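Side-chain contacts in soluble lytic murein transglycosylase (Escherichia coli, PDB 1QSA), which cleaves the beta-1,4-glycosidic bonds between N-acetylmuramic acid and N-acetylglucosamine in peptidoglycan, leaving a 1,6-anhydro bond in the N-acetylmuramic acid residue: residues 485-490 against 494-499; 518-523 against 527-532; 204-209 against 237-242; 192-195 against 200-203. One frame throughout, in Å; residues are numbered along the deposited sequence. Where two conformers were deposited one is given.

Contact 1: 485-490 against 494-499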
loop_
_atom_site.group_PDB
_atom_site.type_symbol
_atom_site.label_atom_id
_atom_site.label_comp_id
_atom_site.label_asym_id
_atom_site.label_seq_id
_atom_site.Cartn_x
_atom_site.Cartn_y
_atom_site.Cartn_z
ATOM N N VAL A 485 -9.456 7.777 7.687
ATOM C CA VAL A 485 -8.598 6.622 7.419
ATOM C C VAL A 485 -7.438 6.477 8.405
ATOM O O VAL A 485 -6.863 7.470 8.843
ATOM C CB VAL A 485 -8.080 6.622 5.945
ATOM C CG1 VAL A 485 -7.052 7.740 5.714
ATOM C CG2 VAL A 485 -7.481 5.262 5.588
ATOM N N LYS A 486 -7.183 5.238 8.831
ATOM C CA LYS A 486 -6.073 4.938 9.736
ATOM C C LYS A 486 -5.280 3.801 9.118
ATOM O O LYS A 486 -5.866 2.811 8.662
ATOM C CB LYS A 486 -6.566 4.475 11.100
ATOM C CG LYS A 486 -7.273 5.507 11.906
ATOM C CD LYS A 486 -7.750 4.910 13.235
ATOM C CE LYS A 486 -6.587 4.462 14.118
ATOM N NZ LYS A 486 -7.093 3.873 15.401
ATOM N N SER A 487 -3.958 3.925 9.113
ATOM C CA SER A 487 -3.107 2.878 8.546
ATOM C C SER A 487 -2.942 1.744 9.563
ATOM O O SER A 487 -3.285 1.893 10.735
ATOM C CB SER A 487 -1.736 3.452 8.168
ATOM O OG SER A 487 -0.935 3.640 9.321
ATOM N N PRO A 488 -2.441 0.584 9.115
ATOM C CA PRO A 488 -2.237 -0.558 10.012
ATOM C C PRO A 488 -1.320 -0.252 11.204
ATOM O O PRO A 488 -1.430 -0.904 12.240
ATOM C CB PRO A 488 -1.629 -1.611 9.088
ATOM C CG PRO A 488 -2.247 -1.294 7.762
ATOM C CD PRO A 488 -2.156 0.212 7.718
ATOM N N VAL A 489 -0.421 0.728 11.066
ATOM C CA VAL A 489 0.471 1.093 12.172
ATOM C C VAL A 489 -0.093 2.227 13.036
ATOM O O VAL A 489 0.551 2.676 13.984
ATOM C CB VAL A 489 1.915 1.433 11.698
ATOM C CG1 VAL A 489 2.583 0.183 11.125
ATOM C CG2 VAL A 489 1.900 2.552 10.667
ATOM N N GLY A 490 -1.281 2.711 12.685
ATOM C CA GLY A 490 -1.920 3.754 13.475
ATOM C C GLY A 490 -1.864 5.188 12.981
ATOM O O GLY A 490 -2.294 6.081 13.724
ATOM N N LEU A 494 -6.365 12.979 7.782
ATOM C CA LEU A 494 -5.993 13.684 6.555
ATOM C C LEU A 494 -4.525 13.742 6.250
ATOM O O LEU A 494 -4.128 13.530 5.108
ATOM C CB LEU A 494 -6.573 15.101 6.540
ATOM C CG LEU A 494 -8.105 15.215 6.433
ATOM C CD1 LEU A 494 -8.497 16.682 6.599
ATOM C CD2 LEU A 494 -8.619 14.638 5.101
ATOM N N MET A 495 -3.717 13.958 7.283
ATOM C CA MET A 495 -2.274 14.054 7.082
ATOM C C MET A 495 -1.515 12.855 7.646
ATOM O O MET A 495 -0.287 12.884 7.761
ATOM C CB MET A 495 -1.763 15.399 7.612
ATOM C CG MET A 495 -2.432 16.563 6.873
ATOM S SD MET A 495 -1.850 18.192 7.343
ATOM C CE MET A 495 -0.201 18.177 6.592
ATOM N N GLN A 496 -2.268 11.786 7.935
ATOM C CA GLN A 496 -1.718 10.518 8.423
ATOM C C GLN A 496 -0.682 10.703 9.519
ATOM O O GLN A 496 0.476 10.276 9.411
ATOM C CB GLN A 496 -1.174 9.710 7.237
ATOM C CG GLN A 496 -2.296 9.119 6.351
ATOM C CD GLN A 496 -3.015 7.989 7.051
ATOM O OE1 GLN A 496 -2.527 6.857 7.086
ATOM N NE2 GLN A 496 -4.153 8.294 7.652
ATOM N N ILE A 497 -1.140 11.352 10.577
ATOM C CA ILE A 497 -0.323 11.678 11.733
ATOM C C ILE A 497 -0.246 10.513 12.713
ATOM O O ILE A 497 -1.269 9.958 13.108
ATOM C CB ILE A 497 -0.915 12.906 12.453
ATOM C CG1 ILE A 497 -0.993 14.098 11.484
ATOM C CG2 ILE A 497 -0.013 13.317 13.614
ATOM C CD1 ILE A 497 -1.796 15.271 12.050
ATOM N N MET A 498 0.985 10.135 13.076
ATOM C CA MET A 498 1.212 9.058 14.050
ATOM C C MET A 498 0.974 9.647 15.452
ATOM O O MET A 498 1.251 10.820 15.693
ATOM C CB MET A 498 2.649 8.530 13.932
ATOM C CG MET A 498 2.919 7.693 12.670
ATOM S SD MET A 498 2.080 6.111 12.700
ATOM C CE MET A 498 3.090 5.207 13.908
ATOM N N PRO A 499 0.434 8.845 16.385
ATOM C CA PRO A 499 0.169 9.321 17.749
ATOM C C PRO A 499 1.406 9.935 18.406
ATOM O O PRO A 499 1.318 10.984 19.031
ATOM C CB PRO A 499 -0.294 8.052 18.471
ATOM C CG PRO A 499 -0.984 7.285 17.367
ATOM C CD PRO A 499 -0.051 7.465 16.194
#
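Lys486 and Gln496, with CA atoms 7.2 Å apart, and Gly490 and Met498, at 6.2 Å, mark the approach of two loop runs between helix 468-479 and helix 499-509, the first folded by a type I turn from Ser487 to Gly490. The amide of Gln496 bridges one end. A bend at chi2 (-71°) swings it to the first segment, where NE2 gives Val485 O a weak bond of 3.1 Å and lies 3.5 Å from Val485 CG1; its stronger bond goes to Gly493 O. On the other amide branch, Gln496 OE1 rests 3.7 Å from Ser487 CB. Ser487 OG stays inside the turn, accepting from Ala491 N and, weakly, from Val489 N. At the other end Met498, bent at chi2 and chi3, brings CE to 3.6 Å from Val489 O and lays SD across Val489 CG2 at 4.1 Å. Pro499 sets its CD 3.6 Å from Gly490 O, which also has a hydrogen bond with Ser492 OG. Gly490 has a positive phi of 102°, and Gln496 has left-handed backbone angles; the latter forms with Ile497 a G1 beta bulge opposite Ser492. Met498 N is hydrogen-bonded to a glycerol that probably came from the crystallisation liquor. The loop borders the predicted active site of the lysozyme-like Slt domain, where the side chain of Gln496 packs against Glu478.

Contact 2: 518-523 against 527-532; sequences GQLLDP and INIGTS
Pro523 and Ile527 meet through the first helical turn of helix 523-540: Ile527 N donates to Pro523 O over 2.9 Å, nearly straight at 167°. The same oxygen is flanked by the isoleucine side chain, with Ile527 CG1 only 3.3 Å from Pro523 O. The second meeting is purely apolar. Leu520 CD2 reaches Ile529 CD1 at 4.1 Å, the two side chains crossing at about a right angle, and Tyr514 touches both. One turn along the helix, Ile527 O accepts twice from Thr531, from its N at 2.9 Å and its OG1 at 2.7 Å; that OG1 also has a weak bond with Tyr460 O. Further out, Asp522 occupies the N-cap position of helix 523-540: its side chain caps a backbone N of the first turn, and OD2 also bonds to Thr525 OG1. Asn526 ND2 ties the helix back to Leu520 O, while Lys484 NZ bonds to Leu521 O. Ile527 packs on Leu456 and Phe457 of helix 454-461, and Ile529 on Thr505 and Val506 of helix 499-509. The chemistry thus divides: backbone and capping bonds hold the first turn of the helix, and buried aliphatic contact holds the 3-10 turn that ends at Leu521 against its flank.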
loop_
_atom_site.group_PDB
_atom_site.type_symbol
_atom_site.label_atom_id
_atom_site.label_comp_id
_atom_site.label_asym_id
_atom_site.label_seq_id
_atom_site.Cartn_x
_atom_site.Cartn_y
_atom_site.Cartn_z
ATOM N N GLY A 518 -7.601 9.758 19.079
ATOM C CA GLY A 518 -8.892 9.709 18.404
ATOM C C GLY A 518 -9.287 11.061 17.816
ATOM O O GLY A 518 -10.036 11.123 16.831
ATOM N N GLN A 519 -8.730 12.137 18.375
ATOM C CA GLN A 519 -9.022 13.488 17.907
ATOM C C GLN A 519 -8.405 13.730 16.520
ATOM O O GLN A 519 -8.789 14.670 15.821
ATOM C CB GLN A 519 -8.473 14.523 18.881
ATOM C CG GLN A 519 -9.163 14.539 20.237
ATOM C CD GLN A 519 -8.463 15.484 21.180
ATOM O OE1 GLN A 519 -7.695 15.054 22.026
ATOM N NE2 GLN A 519 -8.668 16.780 20.991
ATOM N N LEU A 520 -7.455 12.884 16.137
ATOM C CA LEU A 520 -6.788 13.012 14.839
ATOM C C LEU A 520 -7.759 12.730 13.682
ATOM O O LEU A 520 -7.479 13.060 12.532
ATOM C CB LEU A 520 -5.550 12.102 14.772
ATOM C CG LEU A 520 -4.453 12.457 15.788
ATOM C CD1 LEU A 520 -3.309 11.447 15.704
ATOM C CD2 LEU A 520 -3.931 13.885 15.491
ATOM N N LEU A 521 -8.914 12.140 13.991
ATOM C CA LEU A 521 -9.917 11.875 12.969
ATOM C C LEU A 521 -10.790 13.095 12.666
ATOM O O LEU A 521 -11.620 13.058 11.756
ATOM C CB LEU A 521 -10.777 10.665 13.350
ATOM C CG LEU A 521 -10.007 9.358 13.539
ATOM C CD1 LEU A 521 -10.998 8.234 13.826
ATOM C CD2 LEU A 521 -9.173 9.025 12.319
ATOM N N ASP A 522 -10.630 14.160 13.450
ATOM C CA ASP A 522 -11.355 15.405 13.225
ATOM C C ASP A 522 -10.522 16.233 12.228
ATOM O O ASP A 522 -9.368 16.555 12.506
ATOM C CB ASP A 522 -11.496 16.177 14.541
ATOM C CG ASP A 522 -12.042 17.569 14.332
ATOM O OD1 ASP A 522 -13.175 17.676 13.816
ATOM O OD2 ASP A 522 -11.330 18.556 14.651
ATOM N N PRO A 523 -11.116 16.640 11.094
ATOM C CA PRO A 523 -10.358 17.425 10.105
ATOM C C PRO A 523 -9.555 18.625 10.636
ATOM O O PRO A 523 -8.350 18.723 10.388
ATOM C CB PRO A 523 -11.436 17.849 9.109
ATOM C CG PRO A 523 -12.389 16.677 9.129
ATOM C CD PRO A 523 -12.487 16.369 10.612
ATOM N N ILE A 527 -5.513 18.920 10.647
ATOM C CA ILE A 527 -4.858 19.981 9.881
ATOM C C ILE A 527 -4.008 20.877 10.791
ATOM O O ILE A 527 -2.908 21.262 10.432
ATOM C CB ILE A 527 -5.903 20.796 9.057
ATOM C CG1 ILE A 527 -6.458 19.914 7.932
ATOM C CG2 ILE A 527 -5.281 22.053 8.453
ATOM C CD1 ILE A 527 -7.730 20.460 7.271
ATOM N N ASN A 528 -4.503 21.160 11.989
ATOM C CA ASN A 528 -3.770 21.980 12.963
ATOM C C ASN A 528 -2.420 21.310 13.317
ATOM O O ASN A 528 -1.336 21.886 13.103
ATOM C CB ASN A 528 -4.649 22.127 14.217
ATOM C CG ASN A 528 -4.021 23.010 15.298
ATOM O OD1 ASN A 528 -3.044 23.720 15.060
ATOM N ND2 ASN A 528 -4.591 22.961 16.498
ATOM N N ILE A 529 -2.477 20.063 13.792
ATOM C CA ILE A 529 -1.268 19.355 14.200
ATOM C C ILE A 529 -0.360 18.982 13.030
ATOM O O ILE A 529 0.871 19.089 13.122
ATOM C CB ILE A 529 -1.636 18.113 15.044
ATOM C CG1 ILE A 529 -2.340 18.581 16.321
ATOM C CG2 ILE A 529 -0.376 17.287 15.399
ATOM C CD1 ILE A 529 -2.915 17.469 17.189
ATOM N N GLY A 530 -0.974 18.622 11.908
ATOM C CA GLY A 530 -0.209 18.235 10.733
ATOM C C GLY A 530 0.510 19.403 10.093
ATOM O O GLY A 530 1.693 19.288 9.737
ATOM N N THR A 531 -0.171 20.538 9.934
ATOM C CA THR A 531 0.498 21.720 9.355
ATOM C C THR A 531 1.626 22.194 10.281
ATOM O O THR A 531 2.636 22.716 9.829
ATOM C CB THR A 531 -0.458 22.912 9.083
ATOM O OG1 THR A 531 -1.128 23.313 10.289
ATOM C CG2 THR A 531 -1.466 22.568 7.983
ATOM N N SER A 532 1.443 22.011 11.582
ATOM C CA SER A 532 2.473 22.375 12.550
ATOM C C SER A 532 3.729 21.505 12.360
ATOM O O SER A 532 4.827 22.037 12.212
ATOM C CB SER A 532 1.957 22.282 13.985
ATOM O OG SER A 532 1.085 23.367 14.254
#

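Contact 3: 204-209 against 237-242; sequences FARTTG and IPSLAQ
Ala205 meets Leu240 where helix 201-207 leans on helix 230-243, their CA atoms 6.8 Å apart. The residue before, Phe204, packs its side chain on Ala190, Ile191 and Leu194 of helix 185-196 and takes no part in the contact with 237-242. The methyl CB of Ala205 points at the second helix and stands 3.4 Å from Leu240 CD1, tighter than ordinary van der Waals contact. Leu240 leaves its own backbone in the other direction, but with CG anti to the backbone N (chi1 -173°) one of its methyls curls back to the alanine. Arg206 follows, on the exposed border of the interface. Its chain is stretched straight from CG to NE, long enough to lay the guanidinium beside Ser239, with NH2 at 3.6 Å from Ser239 OG in an oblique approach. A water lies in the guanidinium plane at its edge, accepting from Arg206 NE at 3.0 Å. The water in turn donates to Ser239 O at 2.8 Å and, weakly, to Gln242 OE1 at 3.3 Å. The arginine is therefore coupled to a helix carbonyl through solvent. Two residues on, Thr208 OG1 donates to Phe204 O over 2.8 Å and sits 4.2 Å above one face of the Phe204 ring, displaced to the rim. Leu240 is also packed by Phe222 of helix 212-228 and Leu254 of helix 248-260. Helix 201-207 is thus wedged between helices 185-196 and 230-243, with helix 212-228 touching both Phe204 and Leu240.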
loop_
_atom_site.group_PDB
_atom_site.type_symbol
_atom_site.label_atom_id
_atom_site.label_comp_id
_atom_site.label_asym_id
_atom_site.label_seq_id
_atom_site.Cartn_x
_atom_site.Cartn_y
_atom_site.Cartn_z
ATOM N N PHE A 204 24.185 -25.984 6.637
ATOM C CA PHE A 204 22.968 -26.533 6.027
ATOM C C PHE A 204 23.285 -27.050 4.617
ATOM O O PHE A 204 22.912 -28.163 4.258
ATOM C CB PHE A 204 21.878 -25.442 5.960
ATOM C CG PHE A 204 20.622 -25.857 5.222
ATOM C CD1 PHE A 204 19.582 -26.507 5.896
ATOM C CD2 PHE A 204 20.466 -25.572 3.861
ATOM C CE1 PHE A 204 18.403 -26.863 5.224
ATOM C CE2 PHE A 204 19.291 -25.925 3.176
ATOM C CZ PHE A 204 18.256 -26.572 3.863
ATOM N N ALA A 205 23.993 -26.234 3.837
ATOM C CA ALA A 205 24.364 -26.563 2.464
ATOM C C ALA A 205 25.298 -27.772 2.337
ATOM O O ALA A 205 25.194 -28.545 1.394
ATOM C CB ALA A 205 25.003 -25.352 1.799
ATOM N N ARG A 206 26.215 -27.914 3.288
ATOM C CA ARG A 206 27.171 -29.014 3.260
ATOM C C ARG A 206 26.643 -30.330 3.826
ATOM O O ARG A 206 27.057 -31.400 3.381
ATOM C CB ARG A 206 28.444 -28.620 4.015
ATOM C CG ARG A 206 29.237 -27.511 3.363
ATOM C CD ARG A 206 30.365 -27.061 4.266
ATOM N NE ARG A 206 31.327 -26.235 3.547
ATOM C CZ ARG A 206 32.314 -25.558 4.128
ATOM N NH1 ARG A 206 32.457 -25.586 5.445
ATOM N NH2 ARG A 206 33.147 -24.834 3.385
ATOM N N THR A 207 25.734 -30.254 4.797
ATOM C CA THR A 207 25.196 -31.457 5.427
ATOM C C THR A 207 23.919 -32.037 4.824
ATOM O O THR A 207 23.455 -33.088 5.266
ATOM C CB THR A 207 24.991 -31.263 6.940
ATOM O OG1 THR A 207 24.001 -30.251 7.172
ATOM C CG2 THR A 207 26.301 -30.868 7.605
ATOM N N THR A 208 23.332 -31.342 3.853
ATOM C CA THR A 208 22.123 -31.826 3.186
ATOM C C THR A 208 22.451 -32.045 1.715
ATOM O O THR A 208 23.401 -31.463 1.181
ATOM C CB THR A 208 20.928 -30.818 3.278
ATOM O OG1 THR A 208 21.225 -29.636 2.521
ATOM C CG2 THR A 208 20.623 -30.445 4.721
ATOM N N GLY A 209 21.682 -32.907 1.058
ATOM C CA GLY A 209 21.900 -33.152 -0.350
ATOM C C GLY A 209 21.406 -31.951 -1.122
ATOM O O GLY A 209 20.333 -31.421 -0.824
ATOM N N ILE A 237 30.380 -16.983 -0.829
ATOM C CA ILE A 237 29.929 -17.464 -2.123
ATOM C C ILE A 237 30.675 -18.676 -2.694
ATOM O O ILE A 237 30.040 -19.644 -3.119
ATOM C CB ILE A 237 29.803 -16.322 -3.164
ATOM C CG1 ILE A 237 28.710 -15.343 -2.726
ATOM C CG2 ILE A 237 29.473 -16.887 -4.543
ATOM C CD1 ILE A 237 28.496 -14.168 -3.682
ATOM N N PRO A 238 32.023 -18.653 -2.705
ATOM C CA PRO A 238 32.709 -19.829 -3.258
ATOM C C PRO A 238 32.370 -21.130 -2.528
ATOM O O PRO A 238 32.074 -22.141 -3.171
ATOM C CB PRO A 238 34.192 -19.463 -3.129
ATOM C CG PRO A 238 34.186 -17.976 -3.295
ATOM C CD PRO A 238 32.968 -17.544 -2.477
ATOM N N SER A 239 32.384 -21.094 -1.197
ATOM C CA SER A 239 32.079 -22.275 -0.391
ATOM C C SER A 239 30.649 -22.761 -0.600
ATOM O O SER A 239 30.405 -23.969 -0.670
ATOM C CB SER A 239 32.300 -21.991 1.090
ATOM O OG SER A 239 33.679 -21.853 1.381
ATOM N N LEU A 240 29.705 -21.825 -0.692
ATOM C CA LEU A 240 28.301 -22.183 -0.897
ATOM C C LEU A 240 28.083 -22.769 -2.293
ATOM O O LEU A 240 27.397 -23.779 -2.451
ATOM C CB LEU A 240 27.398 -20.962 -0.674
ATOM C CG LEU A 240 25.884 -21.196 -0.686
ATOM C CD1 LEU A 240 25.495 -22.323 0.273
ATOM C CD2 LEU A 240 25.187 -19.897 -0.301
ATOM N N ALA A 241 28.696 -22.151 -3.300
ATOM C CA ALA A 241 28.572 -22.620 -4.675
ATOM C C ALA A 241 29.131 -24.036 -4.808
ATOM O O ALA A 241 28.549 -24.877 -5.488
ATOM C CB ALA A 241 29.284 -21.668 -5.639
ATOM N N GLN A 242 30.232 -24.303 -4.112
ATOM C CA GLN A 242 30.859 -25.621 -4.150
ATOM C C GLN A 242 30.043 -26.670 -3.378
ATOM O O GLN A 242 29.888 -27.798 -3.840
ATOM C CB GLN A 242 32.287 -25.542 -3.605
ATOM C CG GLN A 242 33.063 -26.853 -3.675
ATOM C CD GLN A 242 33.271 -27.468 -2.306
ATOM O OE1 GLN A 242 32.378 -28.121 -1.762
ATOM N NE2 GLN A 242 34.449 -27.243 -1.729
HETATM O O HOH W 1 32.027 -25.861 0.668
#

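Contact 4: 192-195 against 200-203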
loop_
_atom_site.group_PDB
_atom_site.type_symbol
_atom_site.label_atom_id
_atom_site.label_comp_id
_atom_site.label_asym_id
_atom_site.label_seq_id
_atom_site.Cartn_x
_atom_site.Cartn_y
_atom_site.Cartn_z
ATOM N N ILE A 192 14.962 -26.468 10.638
ATOM C CA ILE A 192 14.611 -25.727 11.846
ATOM C C ILE A 192 15.798 -24.839 12.245
ATOM O O ILE A 192 15.617 -23.672 12.593
ATOM C CB ILE A 192 14.219 -26.681 13.001
ATOM C CG1 ILE A 192 12.906 -27.388 12.675
ATOM C CG2 ILE A 192 14.051 -25.905 14.314
ATOM C CD1 ILE A 192 12.595 -28.572 13.576
ATOM N N SER A 193 17.012 -25.375 12.130
ATOM C CA SER A 193 18.207 -24.605 12.471
ATOM C C SER A 193 18.399 -23.410 11.538
ATOM O O SER A 193 18.828 -22.341 11.979
ATOM C CB SER A 193 19.457 -25.498 12.446
ATOM O OG SER A 193 19.426 -26.443 13.509
ATOM N N LEU A 194 18.056 -23.591 10.262
ATOM C CA LEU A 194 18.187 -22.547 9.248
ATOM C C LEU A 194 17.173 -21.415 9.500
ATOM O O LEU A 194 17.513 -20.233 9.389
ATOM C CB LEU A 194 17.996 -23.146 7.848
ATOM C CG LEU A 194 18.400 -22.291 6.643
ATOM C CD1 LEU A 194 19.927 -22.181 6.583
ATOM C CD2 LEU A 194 17.876 -22.910 5.355
ATOM N N ALA A 195 15.938 -21.785 9.838
ATOM C CA ALA A 195 14.886 -20.810 10.127
ATOM C C ALA A 195 15.214 -20.056 11.422
ATOM O O ALA A 195 14.886 -18.873 11.569
ATOM C CB ALA A 195 13.530 -21.521 10.266
ATOM N N THR A 200 23.557 -20.451 9.838
ATOM C CA THR A 200 23.887 -21.875 9.741
ATOM C C THR A 200 23.809 -22.319 8.268
ATOM O O THR A 200 23.962 -23.502 7.960
ATOM C CB THR A 200 22.916 -22.755 10.563
ATOM O OG1 THR A 200 21.567 -22.534 10.120
ATOM C CG2 THR A 200 23.014 -22.434 12.040
ATOM N N VAL A 201 23.619 -21.370 7.354
ATOM C CA VAL A 201 23.473 -21.697 5.936
ATOM C C VAL A 201 24.565 -22.539 5.273
ATOM O O VAL A 201 24.252 -23.427 4.483
ATOM C CB VAL A 201 23.152 -20.444 5.066
ATOM C CG1 VAL A 201 24.338 -19.475 5.024
ATOM C CG2 VAL A 201 22.736 -20.876 3.661
ATOM N N LEU A 202 25.838 -22.281 5.576
ATOM C CA LEU A 202 26.891 -23.079 4.952
ATOM C C LEU A 202 26.874 -24.513 5.492
ATOM O O LEU A 202 27.076 -25.469 4.732
ATOM C CB LEU A 202 28.264 -22.429 5.137
ATOM C CG LEU A 202 29.408 -23.090 4.358
ATOM C CD1 LEU A 202 29.090 -23.163 2.864
ATOM C CD2 LEU A 202 30.692 -22.302 4.592
ATOM N N THR A 203 26.596 -24.658 6.788
ATOM C CA THR A 203 26.498 -25.980 7.417
ATOM C C THR A 203 25.298 -26.706 6.792
ATOM O O THR A 203 25.402 -27.874 6.415
ATOM C CB THR A 203 26.298 -25.866 8.945
ATOM O OG1 THR A 203 27.429 -25.203 9.520
ATOM C CG2 THR A 203 26.165 -27.237 9.578
#
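Leu194 and Thr200 bring helix 185-196 and the start of helix 201-207 together across a short turn, their CA atoms 5.8 Å apart. The apolar part belongs to one methyl. Leu194 CD1 settles over the first residue of the second helix, 3.6 Å from Val201 CA and 4.0 Å from Val201 CB, so the leucine touches the main chain more closely than the valine side chain. CG anti to the backbone N (chi1 -167°) carries CD1 to the start of that helix. Around this pair, Met217 and Ala221 of helix 212-228 touch Leu194, and Ala218 and Ala221 touch Val201; helix 212-228 thus covers both, and Met236 of helix 230-243 also touches Val201.

The polar part centres on the hydroxyl of Thr200. Its OG1 is directed at the first helix, lying 3.3 Å from Ser193 O and 3.5 Å from Leu194 CA, but its hydrogen bond goes to Asn197 O within the intervening turn. Thr200 stands at the N-cap position of helix 201-207, but its hydroxyl does not cap the helix and is spent on the turn instead. Ser193 turns its CB to the threonine, at 4.3 Å from Thr200 OG1, while its own OG binds back to Ser189 O one turn earlier in helix 185-196. The two hydroxyls thus each bond to a carbonyl near them in sequence. The chain leaves one helix and returns in roughly the opposite direction in the next, an antiparallel pair of consecutive helices, a helical hairpin of the kind from which the alpha-superhelix of this enzyme is built.

In the fold
Contacts 1 and 2 belong to the Slt domain and touch each other, Ile497 CD1 lying 3.5 Å from Gly530 N; contacts 3 and 4 sit in the superhelix, their centres about 11 Å apart, and share helix 201-207. The two pairs are remote, contact 2 about 55 Å between centres from contact 3. Contact 1 is a surface contact of loops beside the predicted active site, mixed polar and apolar, with the weak Gln496 amide bond, whereas contact 2 is buried and mostly backbone and aliphatic. Contacts 3 and 4 are partly buried: each has a leucine methyl as apolar centre, but contact 3 adds a water bridge at its exposed border, and contact 4 a hydroxyl committed to its own turn.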